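Local coordinates for protein dihydropteroate synthase (Xanthomonas albilineans, PDB 6OFW) that probably catalyses the condensation of para-aminobenzoate with 6-hydroxymethyl-7,8-dihydropterin diphosphate to form 7,8-dihydropteroate, the immediate precursor of folate derivatives, at residues P191-G196 against Q204-L209; K197-N202 against K226-E231; V219-S224 against L258-H263. All blocks are in the same frame, centred on the assembly; numbering follows the deposited sequence.

Contact 1 (P191-G196 against Q204-L209); sequences PGFGFG and QLLAHL. With 22D (4-{[(2-amino-4-oxo-3,4-dihydropteridin-6-yl)methyl]amino}benzoic acid), chain E.
The phenyl ring of Phe193 points its CE1 corner at the end of helix 199-207, where Leu205 and Leu206 of the helix and Leu209 just beyond it receive it. CE1 lies 3.6 Å from Leu205 CB; the two side chains run antiparallel to one another, and the approach to the ring is oblique. Leu206 meets the ring differently: its backbone N sits at the edge, close to the ring plane, 3.6 Å from Phe193 CE1, and its CB follows at 4.0 Å from the same carbon. At the next ring carbon, Phe193 CZ approaches Leu209 CD1 at 4.2 Å, on an oblique line. That methyl group comes this close because Leu209 holds CG anti to its own backbone N (chi1 -151°), which swings the branch back toward the loop. It also touches Pro191, whose CG is 4.0 Å from Leu209 CD1, the pyrrolidine ring and the leucine crossing at about a right angle. Pro191 CB also comes within 4.3 Å of Leu205 CD2.

This loop follows strand 187-190 of the TIM barrel and carries a type II turn from Gly192 to Phe195, closed by Phe195 N bonding to Gly192 O. The turn sends its two phenylalanines to different tasks: Phe193 goes to the helix, while Phe195 goes to the bound pteroate, 22D, its CZ 3.1 Å from 22D N10. Leu206 and Leu209 also rest on Ala252 of helix 242-254, and Leu206 packs on Val278 of the second subunit. With no hydrogen bond between the segments, their cohesion is apolar, and it depends on the fit of one aromatic ring and a proline against three leucines of a buried surface.

Contact 2 (K197-N202 against K226-E231); sequences KSTADN and KRSIGE. With 22D (4-{[(2-amino-4-oxo-3,4-dihydropteridin-6-yl)methyl]amino}benzoic acid), chain E.
Ser228 turns its side chain straight at Thr199 and Asn202 of the facing helix. Its CB lies 3.6 Å from Asn202 ND2 and 3.7 Å from Thr199 OG1, and beyond it OG, set beside the backbone N (chi1 -78°), reaches both partners at once. Asn202 ND2 donates to Ser228 OG over 2.7 Å, the oxygen lying near the amide plane and the N-H pointing at it with an angle of 148°. Thr199 OG1 shares a longer hydrogen bond with Ser228 OG at 3.1 Å, in which either hydroxyl may be the donor. Two bonds thus grip one hydroxyl where the first turns of helices 199-207 and 227-233 meet, each helix following a loop on the ligand-binding side of the TIM barrel. The first opens with a capping box, Ser198 OG accepting from Asp201 N while Asp201 OD2 takes Ser198 N. The second begins after Lys226, and its Arg227 N binds 22D OXT at 2.8 Å, bringing the ligand carboxylate to the helix N-terminus. The other end of the Asn202 amide, OD1, accepts from Gly194 N. Beside the serine, Glu231 CB packs against Thr199 OG1 at 3.6 Å.

Contact 3 (V219-S224 against L258-H263); sequences VLAGLS and LLLRVH. With 22D (4-{[(2-amino-4-oxo-3,4-dihydropteridin-6-yl)methyl]amino}benzoic acid), chain E; SO4 (sulfate ion), chain F.
Two parallel neighbours in the TIM-barrel sheet, strands 220-221 and 259-262, pair here and run on past their C-terminal ends into the pterin pocket. The connection between them passes through helices 227-233 and 242-254. Backbone bonds set the register: Val219 O accepts from both Leu258 N and Leu259 N, Ala221 N gives to Leu259 O at 3.0 Å, and Arg261 N returns to Ala221 O at 2.9 Å. Leu220 and Leu259 point to one face of the sheet, where Leu220 CD1 rests 3.8 Å from Leu259 CB; its CD2 turns instead to the ligand amino group N2. Ala221 and Leu260 occupy the other face.

Arg261 leaves strand 259-262 and leads away from strand 220-221, stretched from CG to NE, its chi1 of -172° placing the backbone N and CG anti. Its guanidinium lies over the pterin, with 22D N8 3.5 Å above the group's plane and over its centre. NE is salt-bridged to Asp61, while NH1 and NH2 reach the sulfate in the guanidinium plane, NH2 at 3.0 Å from O1 with a nearly straight N-H (170°). Sulfate here is probably from the crystallisation liquor; its place beside the pterin is consistent with a site for a phosphate of the diphosphate substrate. His263 adds a third bond to that anion from its NE2. The other ring nitrogen, ND1, is held by Ser224, whose OG accepts from His263 N at 3.0 Å and lies near the imidazole plane, 2.7 Å from His263 ND1.

Overall arrangement
All three contacts border one ligand, 22D, with overlapping shares: contact 1 meets the linker, the nearby pterin edge and the benzoate ring through Phe195 and Gly194, contact 2 the pterin O4 and N5 and the carboxylate through Lys226 and Arg227, and contact 3 the pterin. Contacts 1 and 2 share helix 199-207, their centres about 9 Å apart, and are joined by Phe193 O to Lys226 NZ at 2.7 Å and Gly192 O to Lys197 NZ at 2.9 Å. Contact 3, centred about 11 Å from contact 1, meets it where Phe193 CE2 packs 3.8 Å from Ala221 CB. Contacts 2 and 3, about 15 Å apart between centres, touch through Ile229 and Leu223.

Contact 1 (P191-G196 against Q204-L209)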
loop_
_atom_site.group_PDB
_atom_site.type_symbol
_atom_site.label_atom_id
_atom_site.label_comp_id
_atom_site.label_asym_id
_atom_site.label_seq_id
_atom_site.Cartn_x
_atom_site.Cartn_y
_atom_site.Cartn_z
ATOM N N PRO B 191 -14.301 11.553 8.760
ATOM C CA PRO B 191 -15.281 10.598 9.243
ATOM C C PRO B 191 -14.956 10.004 10.615
ATOM O O PRO B 191 -15.762 9.320 11.136
ATOM C CB PRO B 191 -15.271 9.499 8.175
ATOM C CG PRO B 191 -13.930 9.587 7.543
ATOM C CD PRO B 191 -13.527 11.039 7.637
ATOM N N GLY B 192 -13.767 10.291 11.131
ATOM C CA GLY B 192 -13.362 9.771 12.432
ATOM C C GLY B 192 -13.278 8.268 12.488
ATOM O O GLY B 192 -13.988 7.631 13.279
ATOM N N PHE B 193 -12.409 7.675 11.646
ATOM C CA PHE B 193 -12.246 6.215 11.657
ATOM C C PHE B 193 -11.844 5.748 13.044
ATOM O O PHE B 193 -10.998 6.375 13.663
ATOM C CB PHE B 193 -11.233 5.743 10.591
ATOM C CG PHE B 193 -11.714 5.920 9.164
ATOM C CD1 PHE B 193 -12.720 5.108 8.644
ATOM C CD2 PHE B 193 -11.155 6.887 8.338
ATOM C CE1 PHE B 193 -13.170 5.281 7.322
ATOM C CE2 PHE B 193 -11.593 7.047 7.017
ATOM C CZ PHE B 193 -12.599 6.253 6.520
ATOM N N GLY B 194 -12.506 4.702 13.544
ATOM C CA GLY B 194 -12.217 4.142 14.863
ATOM C C GLY B 194 -12.837 4.835 16.070
ATOM O O GLY B 194 -12.673 4.354 17.190
ATOM N N PHE B 195 -13.544 5.958 15.877
ATOM C CA PHE B 195 -14.214 6.667 16.996
ATOM C C PHE B 195 -15.682 6.235 17.067
ATOM O O PHE B 195 -16.491 6.677 16.253
ATOM C CB PHE B 195 -14.115 8.185 16.811
ATOM C CG PHE B 195 -12.728 8.729 17.032
ATOM C CD1 PHE B 195 -11.804 8.772 15.992
ATOM C CD2 PHE B 195 -12.361 9.258 18.265
ATOM C CE1 PHE B 195 -10.540 9.331 16.182
ATOM C CE2 PHE B 195 -11.093 9.813 18.454
ATOM C CZ PHE B 195 -10.201 9.857 17.408
ATOM N N GLY B 196 -15.992 5.337 17.996
ATOM C CA GLY B 196 -17.339 4.784 18.158
ATOM C C GLY B 196 -17.806 4.096 16.888
ATOM O O GLY B 196 -18.928 4.336 16.433
ATOM N N GLN B 204 -17.221 0.382 5.701
ATOM C CA GLN B 204 -18.337 1.050 5.024
ATOM C C GLN B 204 -18.002 2.525 4.740
ATOM O O GLN B 204 -18.194 2.993 3.616
ATOM C CB GLN B 204 -19.602 0.937 5.891
ATOM C CG GLN B 204 -20.912 1.170 5.142
ATOM C CD GLN B 204 -21.300 0.035 4.228
ATOM O OE1 GLN B 204 -21.810 0.249 3.132
ATOM N NE2 GLN B 204 -21.065 -1.198 4.643
ATOM N N LEU B 205 -17.453 3.245 5.736
ATOM C CA LEU B 205 -17.102 4.657 5.563
ATOM C C LEU B 205 -15.999 4.884 4.552
ATOM O O LEU B 205 -16.042 5.854 3.793
ATOM C CB LEU B 205 -16.730 5.286 6.904
ATOM C CG LEU B 205 -17.911 5.614 7.819
ATOM C CD1 LEU B 205 -17.442 5.733 9.236
ATOM C CD2 LEU B 205 -18.640 6.879 7.348
ATOM N N LEU B 206 -15.002 3.995 4.545
ATOM C CA LEU B 206 -13.892 4.061 3.596
ATOM C C LEU B 206 -14.391 3.776 2.166
ATOM O O LEU B 206 -14.058 4.525 1.246
ATOM C CB LEU B 206 -12.790 3.060 4.002
ATOM C CG LEU B 206 -11.544 2.984 3.103
ATOM C CD1 LEU B 206 -10.986 4.361 2.820
ATOM C CD2 LEU B 206 -10.483 2.118 3.736
ATOM N N ALA B 207 -15.185 2.714 1.991
ATOM C CA ALA B 207 -15.738 2.364 0.681
ATOM C C ALA B 207 -16.645 3.478 0.160
ATOM O O ALA B 207 -16.588 3.794 -1.022
ATOM C CB ALA B 207 -16.511 1.050 0.765
ATOM N N HIS B 208 -17.427 4.124 1.047
ATOM C CA HIS B 208 -18.347 5.196 0.652
ATOM C C HIS B 208 -17.777 6.601 0.849
ATOM O O HIS B 208 -18.537 7.574 0.813
ATOM C CB HIS B 208 -19.678 5.045 1.397
ATOM C CG HIS B 208 -20.458 3.831 1.016
ATOM N ND1 HIS B 208 -21.339 3.851 -0.050
ATOM C CD2 HIS B 208 -20.492 2.608 1.592
ATOM C CE1 HIS B 208 -21.882 2.649 -0.081
ATOM N NE2 HIS B 208 -21.415 1.872 0.897
ATOM N N LEU B 209 -16.441 6.721 1.004
ATOM C CA LEU B 209 -15.763 8.020 1.169
ATOM C C LEU B 209 -16.102 9.042 0.079
ATOM O O LEU B 209 -16.258 10.210 0.453
ATOM C CB LEU B 209 -14.244 7.872 1.318
ATOM C CG LEU B 209 -13.532 8.948 2.150
ATOM C CD1 LEU B 209 -14.021 8.961 3.593
ATOM C CD2 LEU B 209 -12.029 8.699 2.158
HETATM C C7 22D E . -6.467 11.157 17.180
HETATM N N8 22D E . -6.741 12.324 16.358
HETATM C C8A 22D E . -7.333 12.220 15.150
HETATM N N1 22D E . -7.530 13.358 14.428
HETATM C C2 22D E . -8.231 13.235 13.300
HETATM N N2 22D E . -8.568 14.326 12.617
HETATM N N3 22D E . -8.652 12.036 12.794
HETATM C C4 22D E . -8.425 10.807 13.375
HETATM O O4 22D E . -8.805 9.786 12.818
HETATM C C4A 22D E . -7.719 10.900 14.646
HETATM N N5 22D E . -7.415 9.752 15.351
HETATM C C6 22D E . -6.863 9.867 16.499
HETATM C C9 22D E . -6.589 8.656 17.350
HETATM N N10 22D E . -7.834 7.917 17.418
HETATM C CBX 22D E . -7.941 6.558 17.593
HETATM C CAR 22D E . -9.198 5.957 17.538
HETATM C CAT 22D E . -9.310 4.579 17.501
HETATM C CAQ 22D E . -6.808 5.759 17.722
HETATM C CAS 22D E . -6.923 4.381 17.707
HETATM C CBY 22D E . -8.171 3.773 17.559
HETATM C CBV 22D E . -8.254 2.321 17.292
HETATM O OAJ 22D E . -9.425 1.892 16.910
HETATM O OXT 22D E . -7.285 1.597 17.436
#

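Contact 2 (K197-N202 against K226-E231)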
loop_
_atom_site.group_PDB
_atom_site.type_symbol
_atom_site.label_atom_id
_atom_site.label_comp_id
_atom_site.label_asym_id
_atom_site.label_seq_id
_atom_site.Cartn_x
_atom_site.Cartn_y
_atom_site.Cartn_z
ATOM N N LYS B 197 -16.904 3.309 16.252
ATOM C CA LYS B 197 -17.175 2.616 14.985
ATOM C C LYS B 197 -16.607 1.218 14.974
ATOM O O LYS B 197 -15.458 1.008 15.352
ATOM C CB LYS B 197 -16.633 3.419 13.786
ATOM C CG LYS B 197 -17.457 4.659 13.475
ATOM C CD LYS B 197 -16.658 5.699 12.714
ATOM C CE LYS B 197 -17.367 7.028 12.704
ATOM N NZ LYS B 197 -16.802 7.961 13.708
ATOM N N SER B 198 -17.412 0.240 14.534
ATOM C CA SER B 198 -16.920 -1.139 14.438
ATOM C C SER B 198 -16.036 -1.240 13.192
ATOM O O SER B 198 -16.060 -0.334 12.351
ATOM C CB SER B 198 -18.098 -2.097 14.280
ATOM O OG SER B 198 -18.747 -1.864 13.040
ATOM N N THR B 199 -15.315 -2.365 13.031
ATOM C CA THR B 199 -14.521 -2.616 11.831
ATOM C C THR B 199 -15.435 -2.492 10.590
ATOM O O THR B 199 -15.070 -1.790 9.650
ATOM C CB THR B 199 -13.787 -3.953 11.955
ATOM O OG1 THR B 199 -12.926 -3.879 13.084
ATOM C CG2 THR B 199 -12.959 -4.292 10.727
ATOM N N ALA B 200 -16.653 -3.082 10.628
ATOM C CA ALA B 200 -17.628 -3.019 9.530
ATOM C C ALA B 200 -18.044 -1.577 9.197
ATOM O O ALA B 200 -18.169 -1.254 8.015
ATOM C CB ALA B 200 -18.863 -3.857 9.865
ATOM N N ASP B 201 -18.252 -0.714 10.235
ATOM C CA ASP B 201 -18.584 0.706 10.059
ATOM C C ASP B 201 -17.413 1.436 9.377
ATOM O O ASP B 201 -17.631 2.248 8.483
ATOM C CB ASP B 201 -18.866 1.377 11.431
ATOM C CG ASP B 201 -20.142 0.947 12.138
ATOM O OD1 ASP B 201 -21.084 0.498 11.449
ATOM O OD2 ASP B 201 -20.198 1.067 13.379
ATOM N N ASN B 202 -16.176 1.153 9.809
ATOM C CA ASN B 202 -14.984 1.796 9.220
ATOM C C ASN B 202 -14.805 1.437 7.752
ATOM O O ASN B 202 -14.484 2.314 6.942
ATOM C CB ASN B 202 -13.727 1.464 10.027
ATOM C CG ASN B 202 -13.717 2.136 11.379
ATOM O OD1 ASN B 202 -14.031 3.309 11.515
ATOM N ND2 ASN B 202 -13.367 1.406 12.419
ATOM N N LYS B 226 -4.702 1.456 13.359
ATOM C CA LYS B 226 -5.903 1.366 14.162
ATOM C C LYS B 226 -6.384 -0.075 14.312
ATOM O O LYS B 226 -6.036 -0.946 13.511
ATOM C CB LYS B 226 -6.983 2.327 13.610
ATOM C CG LYS B 226 -6.685 3.787 14.016
ATOM C CD LYS B 226 -7.788 4.765 13.667
ATOM C CE LYS B 226 -7.411 6.139 14.161
ATOM N NZ LYS B 226 -8.385 7.186 13.753
ATOM N N ARG B 227 -7.136 -0.336 15.391
ATOM C CA ARG B 227 -7.634 -1.677 15.692
ATOM C C ARG B 227 -8.386 -2.313 14.512
ATOM O O ARG B 227 -8.200 -3.490 14.279
ATOM C CB ARG B 227 -8.468 -1.646 16.974
ATOM C CG ARG B 227 -9.018 -3.007 17.414
ATOM C CD ARG B 227 -10.060 -2.863 18.507
ATOM N NE ARG B 227 -9.446 -2.685 19.825
ATOM C CZ ARG B 227 -9.325 -1.520 20.454
ATOM N NH1 ARG B 227 -9.785 -0.404 19.898
ATOM N NH2 ARG B 227 -8.751 -1.461 21.648
ATOM N N SER B 228 -9.228 -1.547 13.766
ATOM C CA SER B 228 -9.920 -2.108 12.597
ATOM C C SER B 228 -8.938 -2.657 11.561
ATOM O O SER B 228 -9.238 -3.662 10.931
ATOM C CB SER B 228 -10.797 -1.061 11.923
ATOM O OG SER B 228 -11.982 -0.905 12.678
ATOM N N ILE B 229 -7.783 -1.984 11.359
ATOM C CA ILE B 229 -6.762 -2.461 10.417
ATOM C C ILE B 229 -6.231 -3.791 10.939
ATOM O O ILE B 229 -6.118 -4.758 10.182
ATOM C CB ILE B 229 -5.633 -1.417 10.158
ATOM C CG1 ILE B 229 -6.188 -0.129 9.510
ATOM C CG2 ILE B 229 -4.507 -2.022 9.288
ATOM C CD1 ILE B 229 -7.095 -0.315 8.201
ATOM N N GLY B 230 -5.984 -3.828 12.250
ATOM C CA GLY B 230 -5.534 -5.013 12.968
ATOM C C GLY B 230 -6.510 -6.161 12.813
ATOM O O GLY B 230 -6.086 -7.278 12.561
ATOM N N GLU B 231 -7.822 -5.885 12.885
ATOM C CA GLU B 231 -8.878 -6.910 12.717
ATOM C C GLU B 231 -8.940 -7.426 11.273
ATOM O O GLU B 231 -9.073 -8.624 11.067
ATOM C CB GLU B 231 -10.261 -6.362 13.137
ATOM C CG GLU B 231 -10.412 -6.141 14.640
ATOM C CD GLU B 231 -10.255 -7.318 15.595
ATOM O OE1 GLU B 231 -10.403 -8.485 15.162
ATOM O OE2 GLU B 231 -9.996 -7.063 16.794
HETATM C C7 22D E . -6.467 11.157 17.180
HETATM N N8 22D E . -6.741 12.324 16.358
HETATM C C8A 22D E . -7.333 12.220 15.150
HETATM N N1 22D E . -7.530 13.358 14.428
HETATM C C2 22D E . -8.231 13.235 13.300
HETATM N N2 22D E . -8.568 14.326 12.617
HETATM N N3 22D E . -8.652 12.036 12.794
HETATM C C4 22D E . -8.425 10.807 13.375
HETATM O O4 22D E . -8.805 9.786 12.818
HETATM C C4A 22D E . -7.719 10.900 14.646
HETATM N N5 22D E . -7.415 9.752 15.351
HETATM C C6 22D E . -6.863 9.867 16.499
HETATM C C9 22D E . -6.589 8.656 17.350
HETATM N N10 22D E . -7.834 7.917 17.418
HETATM C CBX 22D E . -7.941 6.558 17.593
HETATM C CAR 22D E . -9.198 5.957 17.538
HETATM C CAT 22D E . -9.310 4.579 17.501
HETATM C CAQ 22D E . -6.808 5.759 17.722
HETATM C CAS 22D E . -6.923 4.381 17.707
HETATM C CBY 22D E . -8.171 3.773 17.559
HETATM C CBV 22D E . -8.254 2.321 17.292
HETATM O OAJ 22D E . -9.425 1.892 16.910
HETATM O OXT 22D E . -7.285 1.597 17.436
#

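Contact 3 (V219-S224 against L258-H263)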
loop_
_atom_site.group_PDB
_atom_site.type_symbol
_atom_site.label_atom_id
_atom_site.label_comp_id
_atom_site.label_asym_id
_atom_site.label_seq_id
_atom_site.Cartn_x
_atom_site.Cartn_y
_atom_site.Cartn_z
ATOM N N VAL B 219 -11.333 16.290 2.614
ATOM C CA VAL B 219 -11.575 15.198 3.539
ATOM C C VAL B 219 -10.245 14.679 4.080
ATOM O O VAL B 219 -9.343 14.393 3.299
ATOM C CB VAL B 219 -12.413 14.069 2.868
ATOM C CG1 VAL B 219 -12.473 12.794 3.734
ATOM C CG2 VAL B 219 -13.818 14.555 2.506
ATOM N N LEU B 220 -10.155 14.517 5.396
ATOM C CA LEU B 220 -8.993 13.927 6.079
ATOM C C LEU B 220 -9.386 12.510 6.522
ATOM O O LEU B 220 -10.484 12.315 7.032
ATOM C CB LEU B 220 -8.599 14.796 7.301
ATOM C CG LEU B 220 -7.645 14.201 8.372
ATOM C CD1 LEU B 220 -6.312 13.816 7.797
ATOM C CD2 LEU B 220 -7.374 15.207 9.461
ATOM N N ALA B 221 -8.489 11.520 6.336
ATOM C CA ALA B 221 -8.721 10.152 6.785
ATOM C C ALA B 221 -7.538 9.734 7.658
ATOM O O ALA B 221 -6.395 9.966 7.284
ATOM C CB ALA B 221 -8.814 9.218 5.589
ATOM N N GLY B 222 -7.836 9.118 8.788
ATOM C CA GLY B 222 -6.829 8.595 9.713
ATOM C C GLY B 222 -7.158 7.167 10.111
ATOM O O GLY B 222 -8.009 7.001 10.905
ATOM N N LEU B 223 -6.485 6.185 9.532
ATOM C CA LEU B 223 -6.708 4.762 9.852
ATOM C C LEU B 223 -5.387 4.177 10.337
ATOM O O LEU B 223 -5.322 2.996 10.473
ATOM C CB LEU B 223 -7.179 4.011 8.613
ATOM C CG LEU B 223 -8.538 4.411 8.057
ATOM C CD1 LEU B 223 -8.397 5.039 6.695
ATOM C CD2 LEU B 223 -9.479 3.235 7.977
ATOM N N SER B 224 -4.435 5.049 10.647
ATOM C CA SER B 224 -3.075 4.639 10.999
ATOM C C SER B 224 -2.998 3.681 12.192
ATOM O O SER B 224 -3.300 4.101 13.257
ATOM C CB SER B 224 -2.186 5.812 11.179
ATOM O OG SER B 224 -0.881 5.377 11.196
ATOM N N LEU B 258 -8.021 14.075 0.772
ATOM C CA LEU B 258 -6.921 14.964 0.381
ATOM C C LEU B 258 -5.864 15.108 1.465
ATOM O O LEU B 258 -4.816 15.717 1.245
ATOM C CB LEU B 258 -7.435 16.344 -0.098
ATOM C CG LEU B 258 -8.069 16.363 -1.509
ATOM C CD1 LEU B 258 -8.850 17.643 -1.745
ATOM C CD2 LEU B 258 -7.026 16.157 -2.604
ATOM N N LEU B 259 -6.125 14.543 2.644
ATOM C CA LEU B 259 -5.152 14.598 3.747
ATOM C C LEU B 259 -5.206 13.248 4.461
ATOM O O LEU B 259 -6.293 12.685 4.620
ATOM C CB LEU B 259 -5.505 15.782 4.687
ATOM C CG LEU B 259 -4.423 16.321 5.648
ATOM C CD1 LEU B 259 -3.154 16.781 4.909
ATOM C CD2 LEU B 259 -4.970 17.502 6.450
ATOM N N LEU B 260 -4.038 12.719 4.856
ATOM C CA LEU B 260 -3.921 11.399 5.489
ATOM C C LEU B 260 -3.127 11.486 6.758
ATOM O O LEU B 260 -1.981 11.910 6.730
ATOM C CB LEU B 260 -3.277 10.396 4.491
ATOM C CG LEU B 260 -4.047 10.263 3.152
ATOM C CD1 LEU B 260 -3.156 9.809 2.053
ATOM C CD2 LEU B 260 -5.294 9.398 3.299
ATOM N N ARG B 261 -3.746 11.104 7.882
ATOM C CA ARG B 261 -3.118 11.208 9.215
ATOM C C ARG B 261 -2.440 9.893 9.560
ATOM O O ARG B 261 -3.123 8.908 9.877
ATOM C CB ARG B 261 -4.183 11.624 10.264
ATOM C CG ARG B 261 -3.575 11.936 11.613
ATOM C CD ARG B 261 -4.596 12.421 12.631
ATOM N NE ARG B 261 -3.940 12.633 13.927
ATOM C CZ ARG B 261 -3.698 11.680 14.828
ATOM N NH1 ARG B 261 -4.099 10.432 14.612
ATOM N NH2 ARG B 261 -3.080 11.972 15.959
ATOM N N VAL B 262 -1.105 9.869 9.456
ATOM C CA VAL B 262 -0.343 8.616 9.564
ATOM C C VAL B 262 0.858 8.654 10.521
ATOM O O VAL B 262 1.453 9.699 10.735
ATOM C CB VAL B 262 0.112 8.134 8.138
ATOM C CG1 VAL B 262 -1.026 8.244 7.106
ATOM C CG2 VAL B 262 1.331 8.900 7.635
ATOM N N HIS B 263 1.236 7.476 11.049
ATOM C CA HIS B 263 2.460 7.311 11.843
ATOM C C HIS B 263 3.613 7.049 10.857
ATOM O O HIS B 263 4.722 7.555 11.042
ATOM C CB HIS B 263 2.351 6.086 12.767
ATOM C CG HIS B 263 1.311 6.218 13.830
ATOM N ND1 HIS B 263 0.069 5.644 13.690
ATOM C CD2 HIS B 263 1.372 6.848 15.027
ATOM C CE1 HIS B 263 -0.593 5.949 14.792
ATOM N NE2 HIS B 263 0.159 6.661 15.627
HETATM C C7 22D E . -6.467 11.157 17.180
HETATM N N8 22D E . -6.741 12.324 16.358
HETATM C C8A 22D E . -7.333 12.220 15.150
HETATM N N1 22D E . -7.530 13.358 14.428
HETATM C C2 22D E . -8.231 13.235 13.300
HETATM N N2 22D E . -8.568 14.326 12.617
HETATM N N3 22D E . -8.652 12.036 12.794
HETATM C C4 22D E . -8.425 10.807 13.375
HETATM O O4 22D E . -8.805 9.786 12.818
HETATM C C4A 22D E . -7.719 10.900 14.646
HETATM N N5 22D E . -7.415 9.752 15.351
HETATM C C6 22D E . -6.863 9.867 16.499
HETATM C C9 22D E . -6.589 8.656 17.350
HETATM N N10 22D E . -7.834 7.917 17.418
HETATM C CBX 22D E . -7.941 6.558 17.593
HETATM C CAR 22D E . -9.198 5.957 17.538
HETATM C CAT 22D E . -9.310 4.579 17.501
HETATM C CAQ 22D E . -6.808 5.759 17.722
HETATM C CAS 22D E . -6.923 4.381 17.707
HETATM C CBY 22D E . -8.171 3.773 17.559
HETATM C CBV 22D E . -8.254 2.321 17.292
HETATM O OAJ 22D E . -9.425 1.892 16.910
HETATM O OXT 22D E . -7.285 1.597 17.436
HETATM S S SO4 F . -2.836 8.111 17.563
HETATM O O1 SO4 F . -2.698 9.567 17.779
HETATM O O2 SO4 F . -3.382 7.908 16.261
HETATM O O3 SO4 F . -1.547 7.467 17.696
HETATM O O4 SO4 F . -3.744 7.584 18.568
#